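Local atomic coordinates of hypothetical protein PA3499 (Pseudomonas aeruginosa, PDB entry 2IG8), a protein that is of unknown function but belongs to the YjgF-like, endoribonuclease L-PSP family of small alpha/beta proteins and assembles here as a trimer. Residues L24-E28 with E29-S33. Numbering follows the deposited sequence.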
ATOM      1  N   LEU B  24      10.710 -11.711   0.889  1.00 21.77           N
ATOM      2  CA  LEU B  24      10.185 -13.051   0.631  1.00 22.26           C
ATOM      3  C   LEU B  24       9.933 -13.137  -0.854  1.00 22.24           C
ATOM      4  O   LEU B  24       9.206 -12.297  -1.398  1.00 21.66           O
ATOM      5  CB  LEU B  24       8.859 -13.298   1.360  1.00 22.01           C
ATOM      6  CG  LEU B  24       8.819 -13.216   2.886  1.00 22.44           C
ATOM      7  CD1 LEU B  24       7.381 -13.205   3.331  1.00 20.67           C
ATOM      8  CD2 LEU B  24       9.563 -14.373   3.517  1.00 22.10           C
ATOM      9  N   LEU B  25      10.522 -14.151  -1.491  1.00 22.57           N
ATOM     10  CA  LEU B  25      10.302 -14.419  -2.908  1.00 23.10           C
ATOM     11  C   LEU B  25       9.131 -15.386  -2.980  1.00 23.23           C
ATOM     12  O   LEU B  25       9.182 -16.497  -2.452  1.00 23.94           O
ATOM     13  CB  LEU B  25      11.561 -14.994  -3.559  1.00 22.98           C
ATOM     14  CG  LEU B  25      11.490 -15.298  -5.058  1.00 23.16           C
ATOM     15  CD1 LEU B  25      11.258 -14.031  -5.866  1.00 21.24           C
ATOM     16  CD2 LEU B  25      12.762 -15.992  -5.508  1.00 23.29           C
ATOM     17  N   VAL B  26       8.048 -14.923  -3.579  1.00 23.62           N
ATOM     18  CA  VAL B  26       6.791 -15.649  -3.619  1.00 23.42           C
ATOM     19  C   VAL B  26       6.497 -15.868  -5.087  1.00 23.89           C
ATOM     20  O   VAL B  26       5.987 -14.976  -5.761  1.00 23.79           O
ATOM     21  CB  VAL B  26       5.665 -14.829  -2.956  1.00 23.53           C
ATOM     22  CG1 VAL B  26       4.307 -15.506  -3.161  1.00 22.26           C
ATOM     23  CG2 VAL B  26       5.978 -14.601  -1.466  1.00 23.16           C
ATOM     24  N   GLY B  27       6.856 -17.047  -5.590  1.00 24.00           N
ATOM     25  CA  GLY B  27       6.885 -17.273  -7.031  1.00 24.26           C
ATOM     26  C   GLY B  27       7.939 -16.376  -7.665  1.00 24.39           C
ATOM     27  O   GLY B  27       9.117 -16.465  -7.335  1.00 24.39           O
ATOM     28  N   GLU B  28       7.505 -15.511  -8.577  1.00 25.02           N
ATOM     29  CA  GLU B  28       8.375 -14.521  -9.221  1.00 24.88           C
ATOM     30  C   GLU B  28       8.337 -13.174  -8.490  1.00 24.43           C
ATOM     31  O   GLU B  28       9.123 -12.286  -8.782  1.00 24.05           O
ATOM     32  CB  GLU B  28       7.956 -14.314 -10.684  1.00 25.44           C
ATOM     33  CG  GLU B  28       8.183 -15.533 -11.586  1.00 27.84           C
ATOM     34  CD  GLU B  28       9.657 -15.893 -11.756  1.00 30.49           C
ATOM     35  OE1 GLU B  28      10.522 -15.004 -11.686  1.00 33.99           O
ATOM     36  OE2 GLU B  28       9.951 -17.079 -11.979  1.00 35.04           O
ATOM     37  N   GLU B  29       7.406 -13.027  -7.557  1.00 24.56           N
ATOM     38  CA  GLU B  29       7.202 -11.765  -6.849  1.00 23.91           C
ATOM     39  C   GLU B  29       8.175 -11.623  -5.685  1.00 23.00           C
ATOM     40  O   GLU B  29       8.190 -12.476  -4.803  1.00 22.62           O
ATOM     41  CB  GLU B  29       5.775 -11.704  -6.318  1.00 24.57           C
ATOM     42  CG  GLU B  29       5.414 -10.355  -5.713  1.00 27.06           C
ATOM     43  CD  GLU B  29       5.007  -9.317  -6.754  1.00 31.53           C
ATOM     44  OE1 GLU B  29       4.561  -9.701  -7.865  1.00 34.21           O
ATOM     45  OE2 GLU B  29       5.099  -8.124  -6.416  1.00 33.06           O
ATOM     46  N   LEU B  30       8.978 -10.557  -5.669  1.00 22.53           N
ATOM     47  CA  LEU B  30       9.822 -10.249  -4.494  1.00 22.10           C
ATOM     48  C   LEU B  30       9.083  -9.303  -3.567  1.00 21.52           C
ATOM     49  O   LEU B  30       8.958  -8.113  -3.835  1.00 22.78           O
ATOM     50  CB  LEU B  30      11.161  -9.652  -4.879  1.00 22.55           C
ATOM     51  CG  LEU B  30      12.174  -9.596  -3.719  1.00 22.85           C
ATOM     52  CD1 LEU B  30      12.464 -10.989  -3.177  1.00 22.32           C
ATOM     53  CD2 LEU B  30      13.459  -8.891  -4.189  1.00 21.31           C
ATOM     54  N   VAL B  31       8.551  -9.863  -2.502  1.00 20.62           N
ATOM     55  CA  VAL B  31       7.805  -9.117  -1.511  1.00 20.56           C
ATOM     56  C   VAL B  31       8.816  -8.590  -0.513  1.00 19.89           C
ATOM     57  O   VAL B  31       9.612  -9.357   0.029  1.00 20.91           O
ATOM     58  CB  VAL B  31       6.777 -10.010  -0.799  1.00 20.42           C
ATOM     59  CG1 VAL B  31       6.008  -9.212   0.260  1.00 21.83           C
ATOM     60  CG2 VAL B  31       5.821 -10.693  -1.820  1.00 20.73           C
ATOM     61  N   MET B  32       8.777  -7.290  -0.267  1.00 19.33           N
ATOM     62  CA  MET B  32       9.763  -6.639   0.558  1.00 18.99           C
ATOM     63  C   MET B  32       9.104  -5.817   1.637  1.00 19.56           C
ATOM     64  O   MET B  32       8.070  -5.186   1.405  1.00 20.67           O
ATOM     65  CB  MET B  32      10.634  -5.696  -0.312  1.00 18.50           C
ATOM     66  CG  MET B  32      11.549  -6.414  -1.316  1.00 18.64           C
ATOM     67  SD  MET B  32      12.482  -5.313  -2.462  1.00 13.77           S
ATOM     68  CE  MET B  32      11.316  -5.331  -3.839  1.00 16.17           C
ATOM     69  N   SER B  33       9.739  -5.777   2.799  1.00 19.62           N
ATOM     70  CA  SER B  33       9.371  -4.844   3.836  1.00 19.34           C
ATOM     71  C   SER B  33       9.751  -3.436   3.448  1.00 19.99           C
ATOM     72  O   SER B  33      10.614  -3.212   2.597  1.00 18.49           O
ATOM     73  CB  SER B  33      10.068  -5.206   5.168  1.00 20.20           C
ATOM     74  OG  SER B  33       9.464  -6.362   5.756  1.00 19.17           O
TER
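Strands 23-26 and 29-36 form a beta hairpin with a two-residue loop, Gly-27 and Glu-28, in the mixed sheet of this YjgF-like fold, and its pairs are Val-26 with Glu-29, Leu-25 with Leu-30 and Leu-24 with Val-31. The type II' turn from Val-26 to Glu-29 has Gly-27 at its second position, where the positive phi of 64° suits glycine. Both outer pairs are hydrogen-bonded in each direction. Next to the turn, Val-26 N meets Glu-29 O at 2.7 Å in a straight bond, whereas the return bond from Glu-29 N to Val-26 O stretches to 3.0 Å, its donor standing above the carbonyl plane. At the far pair, Leu-24 N gives to Val-31 O at 2.7 Å, in the carbonyl plane, and Val-31 N returns a bond to Leu-24 O at 2.8 Å.

Leu-25 and Leu-30 form the non-hydrogen-bonded pair between them, with CB of Leu-25 4.1 Å from CD1 of Leu-30. With CG of Leu-25 anti to the backbone N (chi1 -179°), its CD1 reaches back over the Glu-29 carbonyl, 3.6 Å from the O. Leu-30 continues this face onto Leu-68 of helix 53-70. The other face carries Leu-24, Val-26, Glu-29 and Val-31, and a second subunit packs on it, Phe-108 of that subunit against Leu-24 and its Ala-110 against Val-31. A bend at chi2 (82°) turns the Glu-29 carboxylate away from segment 24-28, and its OE2 is hydrogen-bonded to Tyr-79 OH of the same chain. The two valines meet diagonally across the strands through the methyls lying anti to their own carbonyl carbons, Val-26 CG2 and Val-31 CG2, 3.9 Å apart.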